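Local coordinates for protein putative esterase (Bacteroides intestinalis DSM 17393, PDB 5VOL) that hydrolyses ester bonds as a ferulic acid esterase of carbohydrate esterase family 1, probably releasing ferulate from arabinoxylan alongside partner xylanases, at residues Y44-N57 against C80-H94. Numbering follows the deposited sequence.
Sequences YPVLYLLHGMWETN and CEMIIVTPNAGGNIH. With IPA (isopropyl alcohol), chain T.
T86 OG1 donates to L49 O over 2.6 Å, within the plane of that carbonyl, and so takes over where the backbone ladder ends. Strands 46-50 and 83-87 run parallel at 21°, their pairing documented by four bonds: I83 N to P45 O, L47 N to I83 O, V85 N to L47 O and L49 N to V85 O. One sheet surface carries V46, Y48, I83 and V85; helix 108-123 touches it at Y48 and V85. On the other, L49 CB lies 3.9 Å from I84 CG2, beneath helix 66-76.

Past the strands, a water bridges H51 N and P87 O. The imidazole of H51 then links both loops: A89 N donates to H51 NE2 over 2.8 Å, nearly straight but somewhat tilted from the ring plane. On the ring's other nitrogen, H51 ND1 donates to G52 O (2.7 Å). This fixes the ring's flip, with the proton on ND1. Chi1 of 65° sets CG between backbone N and carbonyl carbon and brings NE2 within bonding distance of A89 N. E55 N reaches the same G52 O from the opposite face, closing the type II turn 52-55. A leucine in place of H51 would probably leave A89 N without its acceptor and G52 O with one fewer donor, removing this link between the two loops.

Farther out, I93 CG1 sits over one face of the W54 six-membered ring, 3.7 Å from its centroid and 24° off the normal, a CH-pi contact. I93 CG2 meets M53 CG at 3.5 Å.

In this alpha/beta-hydrolase-type sheet, the contact thus passes from backbone pairing to side-chain-to-backbone bonds, implying that a H51 ring that is probably neutral, donating at ND1 and accepting at NE2, ties together the loops leaving neighbouring strands.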
ATOM      1  N   TYR C  44     -26.445  11.259  -9.760  1.00 27.23           N
ATOM      2  CA  TYR C  44     -25.073  10.896  -9.412  1.00 25.53           C
ATOM      3  C   TYR C  44     -24.075  12.036  -9.555  1.00 25.65           C
ATOM      4  O   TYR C  44     -24.269  12.946 -10.368  1.00 30.73           O
ATOM      5  CB  TYR C  44     -24.603   9.739 -10.292  1.00 26.97           C
ATOM      6  CG  TYR C  44     -25.479   8.510 -10.273  1.00 27.19           C
ATOM      7  CD1 TYR C  44     -25.293   7.509  -9.317  1.00 27.36           C
ATOM      8  CD2 TYR C  44     -26.478   8.338 -11.212  1.00 27.26           C
ATOM      9  CE1 TYR C  44     -26.085   6.374  -9.312  1.00 28.39           C
ATOM     10  CE2 TYR C  44     -27.280   7.209 -11.209  1.00 28.23           C
ATOM     11  CZ  TYR C  44     -27.081   6.235 -10.259  1.00 29.27           C
ATOM     12  OH  TYR C  44     -27.883   5.117 -10.269  1.00 31.92           O
ATOM     13  N   PRO C  45     -22.987  11.990  -8.774  1.00 26.10           N
ATOM     14  CA  PRO C  45     -21.877  12.866  -9.135  1.00 23.20           C
ATOM     15  C   PRO C  45     -21.222  12.370 -10.425  1.00 22.90           C
ATOM     16  O   PRO C  45     -21.536  11.275 -10.898  1.00 22.43           O
ATOM     17  CB  PRO C  45     -20.922  12.770  -7.937  1.00 22.62           C
ATOM     18  CG  PRO C  45     -21.380  11.606  -7.144  1.00 29.44           C
ATOM     19  CD  PRO C  45     -22.799  11.339  -7.460  1.00 26.51           C
ATOM     20  N   VAL C  46     -20.341  13.179 -10.998  1.00 22.41           N
ATOM     21  CA  VAL C  46     -19.675  12.792 -12.229  1.00 21.52           C
ATOM     22  C   VAL C  46     -18.189  13.103 -12.166  1.00 20.97           C
ATOM     23  O   VAL C  46     -17.763  14.123 -11.608  1.00 20.14           O
ATOM     24  CB  VAL C  46     -20.299  13.484 -13.477  1.00 22.84           C
ATOM     25  CG1 VAL C  46     -20.090  14.985 -13.419  1.00 20.96           C
ATOM     26  CG2 VAL C  46     -19.688  12.909 -14.756  1.00 22.16           C
ATOM     27  N   LEU C  47     -17.410  12.178 -12.716  1.00 18.09           N
ATOM     28  CA  LEU C  47     -15.993  12.380 -12.943  1.00 20.76           C
ATOM     29  C   LEU C  47     -15.720  12.362 -14.453  1.00 18.70           C
ATOM     30  O   LEU C  47     -15.998  11.366 -15.129  1.00 19.12           O
ATOM     31  CB  LEU C  47     -15.155  11.289 -12.248  1.00 20.47           C
ATOM     32  CG  LEU C  47     -13.658  11.295 -12.587  1.00 18.05           C
ATOM     33  CD1 LEU C  47     -12.998  12.555 -12.051  1.00 15.51           C
ATOM     34  CD2 LEU C  47     -12.962  10.043 -12.014  1.00 17.25           C
ATOM     35  N   TYR C  48     -15.177  13.458 -14.976  1.00 19.55           N
ATOM     36  CA  TYR C  48     -14.677  13.465 -16.349  1.00 18.31           C
ATOM     37  C   TYR C  48     -13.254  12.921 -16.326  1.00 18.35           C
ATOM     38  O   TYR C  48     -12.381  13.454 -15.658  1.00 20.28           O
ATOM     39  CB  TYR C  48     -14.765  14.877 -16.957  1.00 23.63           C
ATOM     40  CG  TYR C  48     -16.213  15.283 -17.106  1.00 22.31           C
ATOM     41  CD1 TYR C  48     -16.943  14.901 -18.230  1.00 23.85           C
ATOM     42  CD2 TYR C  48     -16.870  15.986 -16.099  1.00 21.65           C
ATOM     43  CE1 TYR C  48     -18.285  15.227 -18.358  1.00 25.70           C
ATOM     44  CE2 TYR C  48     -18.208  16.312 -16.216  1.00 22.86           C
ATOM     45  CZ  TYR C  48     -18.907  15.939 -17.351  1.00 26.85           C
ATOM     46  OH  TYR C  48     -20.241  16.253 -17.469  1.00 27.07           O
ATOM     47  N   LEU C  49     -13.035  11.823 -17.028  1.00 17.75           N
ATOM     48  CA  LEU C  49     -11.739  11.159 -16.983  1.00 20.20           C
ATOM     49  C   LEU C  49     -11.105  11.134 -18.386  1.00 17.47           C
ATOM     50  O   LEU C  49     -11.525  10.371 -19.250  1.00 17.92           O
ATOM     51  CB  LEU C  49     -11.902   9.745 -16.432  1.00 19.03           C
ATOM     52  CG  LEU C  49     -10.659   8.869 -16.227  1.00 20.31           C
ATOM     53  CD1 LEU C  49      -9.712   9.519 -15.227  1.00 18.16           C
ATOM     54  CD2 LEU C  49     -11.100   7.512 -15.708  1.00 16.54           C
ATOM     55  N   LEU C  50     -10.071  11.939 -18.573  1.00 18.05           N
ATOM     56  CA  LEU C  50      -9.545  12.245 -19.910  1.00 20.93           C
ATOM     57  C   LEU C  50      -8.344  11.386 -20.318  1.00 23.73           C
ATOM     58  O   LEU C  50      -7.467  11.082 -19.487  1.00 20.49           O
ATOM     59  CB  LEU C  50      -9.160  13.731 -19.974  1.00 18.50           C
ATOM     60  CG  LEU C  50     -10.201  14.747 -19.491  1.00 21.21           C
ATOM     61  CD1 LEU C  50      -9.692  16.183 -19.681  1.00 18.23           C
ATOM     62  CD2 LEU C  50     -11.566  14.568 -20.186  1.00 19.56           C
ATOM     63  N   HIS C  51      -8.297  11.008 -21.601  1.00 20.67           N
ATOM     64  CA  HIS C  51      -7.198  10.184 -22.114  1.00 21.98           C
ATOM     65  C   HIS C  51      -6.011  11.022 -22.569  1.00 21.82           C
ATOM     66  O   HIS C  51      -6.078  12.252 -22.590  1.00 22.16           O
ATOM     67  CB  HIS C  51      -7.664   9.292 -23.271  1.00 19.77           C
ATOM     68  CG  HIS C  51      -8.095  10.049 -24.488  1.00 21.98           C
ATOM     69  ND1 HIS C  51      -7.207  10.733 -25.297  1.00 21.65           N
ATOM     70  CD2 HIS C  51      -9.319  10.227 -25.045  1.00 19.76           C
ATOM     71  CE1 HIS C  51      -7.867  11.304 -26.288  1.00 23.75           C
ATOM     72  NE2 HIS C  51      -9.148  11.005 -26.166  1.00 22.57           N
ATOM     73  N   GLY C  52      -4.925  10.343 -22.933  1.00 20.90           N
ATOM     74  CA  GLY C  52      -3.700  11.012 -23.331  1.00 20.55           C
ATOM     75  C   GLY C  52      -3.604  11.198 -24.838  1.00 22.97           C
ATOM     76  O   GLY C  52      -4.485  10.764 -25.580  1.00 21.45           O
ATOM     77  N   MET C  53      -2.527  11.833 -25.284  1.00 23.28           N
ATOM     78  CA  MET C  53      -2.276  12.002 -26.723  1.00 26.96           C
ATOM     79  C   MET C  53      -2.170  10.641 -27.421  1.00 27.15           C
ATOM     80  O   MET C  53      -1.735   9.662 -26.807  1.00 26.76           O
ATOM     81  CB  MET C  53      -1.005  12.818 -26.941  1.00 24.16           C
ATOM     82  CG  MET C  53      -0.829  13.344 -28.375  1.00 32.63           C
ATOM     83  SD  MET C  53       0.658  14.361 -28.518  1.00 34.45           S
ATOM     84  CE  MET C  53       1.931  13.107 -28.483  1.00 34.62           C
ATOM     85  N   TRP C  54      -2.591  10.589 -28.685  1.00 27.84           N
ATOM     86  CA  TRP C  54      -2.613   9.367 -29.501  1.00 27.17           C
ATOM     87  C   TRP C  54      -3.770   8.429 -29.162  1.00 30.80           C
ATOM     88  O   TRP C  54      -4.145   7.585 -29.975  1.00 31.66           O
ATOM     89  CB  TRP C  54      -1.315   8.573 -29.356  1.00 29.15           C
ATOM     90  CG  TRP C  54      -0.082   9.139 -29.975  1.00 38.07           C
ATOM     91  CD1 TRP C  54       0.886   9.890 -29.354  1.00 39.28           C
ATOM     92  CD2 TRP C  54       0.375   8.935 -31.327  1.00 37.28           C
ATOM     93  NE1 TRP C  54       1.900  10.180 -30.245  1.00 43.03           N
ATOM     94  CE2 TRP C  54       1.609   9.607 -31.458  1.00 39.84           C
ATOM     95  CE3 TRP C  54      -0.149   8.259 -32.436  1.00 34.71           C
ATOM     96  CZ2 TRP C  54       2.328   9.625 -32.662  1.00 41.21           C
ATOM     97  CZ3 TRP C  54       0.564   8.277 -33.627  1.00 38.70           C
ATOM     98  CH2 TRP C  54       1.790   8.956 -33.730  1.00 39.37           C
ATOM     99  N   GLU C  55      -4.317   8.556 -27.955  1.00 27.24           N
ATOM    100  CA  GLU C  55      -5.367   7.656 -27.477  1.00 24.28           C
ATOM    101  C   GLU C  55      -6.766   8.118 -27.887  1.00 25.14           C
ATOM    102  O   GLU C  55      -6.949   9.247 -28.320  1.00 24.88           O
ATOM    103  CB  GLU C  55      -5.286   7.527 -25.938  1.00 19.87           C
ATOM    104  CG  GLU C  55      -3.981   6.881 -25.474  1.00 23.90           C
ATOM    105  CD  GLU C  55      -3.831   6.803 -23.953  1.00 25.50           C
ATOM    106  OE1 GLU C  55      -4.539   7.529 -23.214  1.00 25.16           O
ATOM    107  OE2 GLU C  55      -2.985   6.011 -23.502  1.00 27.40           O
ATOM    108  N   THR C  56      -7.747   7.234 -27.747  1.00 23.61           N
ATOM    109  CA  THR C  56      -9.137   7.605 -27.928  1.00 22.81           C
ATOM    110  C   THR C  56      -9.962   7.192 -26.695  1.00 26.04           C
ATOM    111  O   THR C  56      -9.422   6.636 -25.730  1.00 23.31           O
ATOM    112  CB  THR C  56      -9.717   6.977 -29.219  1.00 25.32           C
ATOM    113  OG1 THR C  56      -9.590   5.556 -29.175  1.00 25.89           O
ATOM    114  CG2 THR C  56      -8.948   7.484 -30.445  1.00 23.99           C
ATOM    115  N   ASN C  57     -11.267   7.452 -26.747  1.00 23.37           N
ATOM    116  CA  ASN C  57     -12.145   7.357 -25.573  1.00 22.70           C
ATOM    117  C   ASN C  57     -12.198   6.014 -24.831  1.00 22.07           C
ATOM    118  O   ASN C  57     -12.428   6.012 -23.629  1.00 26.36           O
ATOM    119  CB  ASN C  57     -13.580   7.754 -25.972  1.00 20.64           C
ATOM    120  CG  ASN C  57     -14.053   7.048 -27.227  1.00 24.93           C
ATOM    121  OD1 ASN C  57     -13.571   7.331 -28.330  1.00 23.26           O
ATOM    122  ND2 ASN C  57     -14.991   6.115 -27.072  1.00 21.42           N
ATOM    123  N   CYS C  80     -17.876   6.381  -3.936  1.00 21.58           N
ATOM    124  CA  CYS C  80     -19.327   6.414  -4.103  1.00 22.36           C
ATOM    125  C   CYS C  80     -19.686   6.080  -5.553  1.00 26.69           C
ATOM    126  O   CYS C  80     -18.841   6.162  -6.451  1.00 24.28           O
ATOM    127  CB  CYS C  80     -19.893   7.782  -3.719  1.00 23.68           C
ATOM    128  SG  CYS C  80     -19.420   9.106  -4.887  1.00 26.18           S
ATOM    129  N   GLU C  81     -20.924   5.669  -5.792  1.00 24.62           N
ATOM    130  CA  GLU C  81     -21.354   5.493  -7.167  1.00 27.61           C
ATOM    131  C   GLU C  81     -21.291   6.848  -7.877  1.00 24.20           C
ATOM    132  O   GLU C  81     -21.650   7.879  -7.316  1.00 24.85           O
ATOM    133  CB  GLU C  81     -22.756   4.911  -7.236  1.00 28.88           C
ATOM    134  CG  GLU C  81     -22.864   3.481  -6.770  1.00 28.22           C
ATOM    135  CD  GLU C  81     -24.215   2.903  -7.117  1.00 28.98           C
ATOM    136  OE1 GLU C  81     -25.214   3.616  -6.914  1.00 33.89           O
ATOM    137  OE2 GLU C  81     -24.285   1.766  -7.618  1.00 30.05           O
ATOM    138  N   MET C  82     -20.791   6.847  -9.101  1.00 24.18           N
ATOM    139  CA  MET C  82     -20.645   8.081  -9.857  1.00 23.21           C
ATOM    140  C   MET C  82     -20.630   7.757 -11.342  1.00 24.19           C
ATOM    141  O   MET C  82     -20.261   6.651 -11.739  1.00 22.05           O
ATOM    142  CB  MET C  82     -19.355   8.825  -9.470  1.00 21.89           C
ATOM    143  CG  MET C  82     -18.041   8.171  -9.994  1.00 23.11           C
ATOM    144  SD  MET C  82     -16.539   8.984  -9.378  1.00 23.34           S
ATOM    145  CE  MET C  82     -16.270   8.070  -7.836  1.00 21.43           C
ATOM    146  N   ILE C  83     -21.053   8.722 -12.149  1.00 23.60           N
ATOM    147  CA  ILE C  83     -20.902   8.638 -13.602  1.00 21.83           C
ATOM    148  C   ILE C  83     -19.446   8.956 -13.936  1.00 19.27           C
ATOM    149  O   ILE C  83     -18.885   9.935 -13.428  1.00 21.00           O
ATOM    150  CB  ILE C  83     -21.854   9.631 -14.344  1.00 21.96           C
ATOM    151  CG1 ILE C  83     -23.307   9.440 -13.889  1.00 23.64           C
ATOM    152  CG2 ILE C  83     -21.720   9.492 -15.855  1.00 23.81           C
ATOM    153  CD1 ILE C  83     -23.884   8.069 -14.189  1.00 23.80           C
ATOM    154  N   ILE C  84     -18.821   8.122 -14.761  1.00 17.37           N
ATOM    155  CA  ILE C  84     -17.475   8.412 -15.217  1.00 20.85           C
ATOM    156  C   ILE C  84     -17.495   8.462 -16.751  1.00 22.51           C
ATOM    157  O   ILE C  84     -18.028   7.562 -17.404  1.00 22.24           O
ATOM    158  CB  ILE C  84     -16.449   7.369 -14.726  1.00 15.59           C
ATOM    159  CG1 ILE C  84     -16.517   7.221 -13.204  1.00 16.20           C
ATOM    160  CG2 ILE C  84     -15.021   7.804 -15.079  1.00 16.30           C
ATOM    161  CD1 ILE C  84     -15.665   6.075 -12.703  1.00 15.31           C
ATOM    162  N   VAL C  85     -16.921   9.505 -17.331  1.00 21.46           N
ATOM    163  CA  VAL C  85     -17.015   9.628 -18.792  1.00 18.86           C
ATOM    164  C   VAL C  85     -15.724  10.129 -19.423  1.00 20.42           C
ATOM    165  O   VAL C  85     -15.052  11.020 -18.896  1.00 18.04           O
ATOM    166  CB  VAL C  85     -18.178  10.561 -19.187  1.00 24.25           C
ATOM    167  CG1 VAL C  85     -17.931  11.927 -18.640  1.00 27.34           C
ATOM    168  CG2 VAL C  85     -18.362  10.616 -20.721  1.00 24.90           C
ATOM    169  N   THR C  86     -15.393   9.526 -20.563  1.00 19.25           N
ATOM    170  CA  THR C  86     -14.204   9.864 -21.325  1.00 20.39           C
ATOM    171  C   THR C  86     -14.637  10.219 -22.752  1.00 20.87           C
ATOM    172  O   THR C  86     -15.129   9.349 -23.473  1.00 19.65           O
ATOM    173  CB  THR C  86     -13.209   8.690 -21.366  1.00 21.36           C
ATOM    174  OG1 THR C  86     -12.846   8.309 -20.025  1.00 22.12           O
ATOM    175  CG2 THR C  86     -11.946   9.070 -22.176  1.00 19.19           C
ATOM    176  N   PRO C  87     -14.506  11.497 -23.143  1.00 20.33           N
ATOM    177  CA  PRO C  87     -14.832  11.866 -24.530  1.00 21.55           C
ATOM    178  C   PRO C  87     -13.654  11.577 -25.465  1.00 22.37           C
ATOM    179  O   PRO C  87     -12.516  11.543 -24.987  1.00 21.99           O
ATOM    180  CB  PRO C  87     -15.106  13.364 -24.435  1.00 19.46           C
ATOM    181  CG  PRO C  87     -14.190  13.846 -23.309  1.00 20.37           C
ATOM    182  CD  PRO C  87     -14.057  12.654 -22.346  1.00 18.46           C
ATOM    183  N   ASN C  88     -13.892  11.387 -26.765  1.00 22.11           N
ATOM    184  CA  ASN C  88     -12.761  11.242 -27.679  1.00 22.18           C
ATOM    185  C   ASN C  88     -12.143  12.600 -27.950  1.00 25.15           C
ATOM    186  O   ASN C  88     -12.814  13.507 -28.452  1.00 26.24           O
ATOM    187  CB  ASN C  88     -13.166  10.587 -29.005  1.00 22.36           C
ATOM    188  CG  ASN C  88     -11.955  10.272 -29.896  1.00 27.30           C
ATOM    189  OD1 ASN C  88     -10.847  10.078 -29.403  1.00 25.88           O
ATOM    190  ND2 ASN C  88     -12.170  10.224 -31.210  1.00 27.00           N
ATOM    191  N   ALA C  89     -10.866  12.733 -27.622  1.00 22.50           N
ATOM    192  CA  ALA C  89     -10.126  13.960 -27.879  1.00 21.01           C
ATOM    193  C   ALA C  89      -8.816  13.642 -28.573  1.00 22.61           C
ATOM    194  O   ALA C  89      -7.858  14.411 -28.486  1.00 23.11           O
ATOM    195  CB  ALA C  89      -9.865  14.710 -26.577  1.00 19.38           C
ATOM    196  N   GLY C  90      -8.754  12.493 -29.236  1.00 22.88           N
ATOM    197  CA  GLY C  90      -7.486  12.055 -29.798  1.00 22.90           C
ATOM    198  C   GLY C  90      -7.545  11.196 -31.043  1.00 23.33           C
ATOM    199  O   GLY C  90      -8.423  11.360 -31.887  1.00 25.44           O
ATOM    200  N   GLY C  91      -6.586  10.277 -31.142  1.00 25.41           N
ATOM    201  CA  GLY C  91      -6.358   9.482 -32.333  1.00 25.69           C
ATOM    202  C   GLY C  91      -4.957   9.736 -32.874  1.00 28.45           C
ATOM    203  O   GLY C  91      -4.178  10.467 -32.260  1.00 26.63           O
ATOM    204  N   ASN C  92      -4.631   9.130 -34.016  1.00 30.24           N
ATOM    205  CA  ASN C  92      -3.336   9.349 -34.676  1.00 30.56           C
ATOM    206  C   ASN C  92      -3.035  10.840 -34.838  1.00 27.68           C
ATOM    207  O   ASN C  92      -3.805  11.574 -35.444  1.00 30.71           O
ATOM    208  CB  ASN C  92      -3.314   8.644 -36.039  1.00 34.13           C
ATOM    209  CG  ASN C  92      -1.941   8.691 -36.711  1.00 36.81           C
ATOM    210  OD1 ASN C  92      -1.340   9.755 -36.862  1.00 38.27           O
ATOM    211  ND2 ASN C  92      -1.445   7.532 -37.116  1.00 36.53           N
ATOM    212  N   ILE C  93      -1.916  11.292 -34.290  1.00 28.62           N
ATOM    213  CA  ILE C  93      -1.668  12.725 -34.209  1.00 30.93           C
ATOM    214  C   ILE C  93      -1.394  13.354 -35.575  1.00 34.08           C
ATOM    215  O   ILE C  93      -1.441  14.574 -35.716  1.00 32.87           O
ATOM    216  CB  ILE C  93      -0.488  13.046 -33.265  1.00 34.36           C
ATOM    217  CG1 ILE C  93       0.796  12.383 -33.765  1.00 37.33           C
ATOM    218  CG2 ILE C  93      -0.817  12.614 -31.824  1.00 31.02           C
ATOM    219  CD1 ILE C  93       2.041  12.841 -33.037  1.00 40.48           C
ATOM    220  N   HIS C  94      -1.113  12.528 -36.578  1.00 33.22           N
ATOM    221  CA  HIS C  94      -0.861  13.056 -37.919  1.00 40.15           C
ATOM    222  C   HIS C  94      -2.154  13.154 -38.725  1.00 38.27           C
ATOM    223  O   HIS C  94      -2.200  13.834 -39.742  1.00 49.72           O
ATOM    224  CB  HIS C  94       0.172  12.191 -38.657  1.00 38.95           C
ATOM    225  CG  HIS C  94       1.447  11.992 -37.895  1.00 37.46           C
ATOM    226  ND1 HIS C  94       2.330  13.019 -37.640  1.00 38.10           N
ATOM    227  CD2 HIS C  94       1.976  10.888 -37.314  1.00 40.95           C
ATOM    228  CE1 HIS C  94       3.350  12.557 -36.937  1.00 42.40           C
ATOM    229  NE2 HIS C  94       3.160  11.267 -36.726  1.00 42.54           N
TER
HETATM  230  C1  IPA T 304       0.912   8.772 -25.027  1.00 41.97           C
HETATM  231  C2  IPA T 304       0.330   7.548 -24.320  1.00 48.27           C
HETATM  232  C3  IPA T 304       1.410   6.569 -23.849  1.00 48.42           C
HETATM  233  O2  IPA T 304      -0.455   8.003 -23.227  1.00 44.97           O
HETATM  234  O   HOH W   1     -10.588  12.287 -22.993  1.00 18.64           O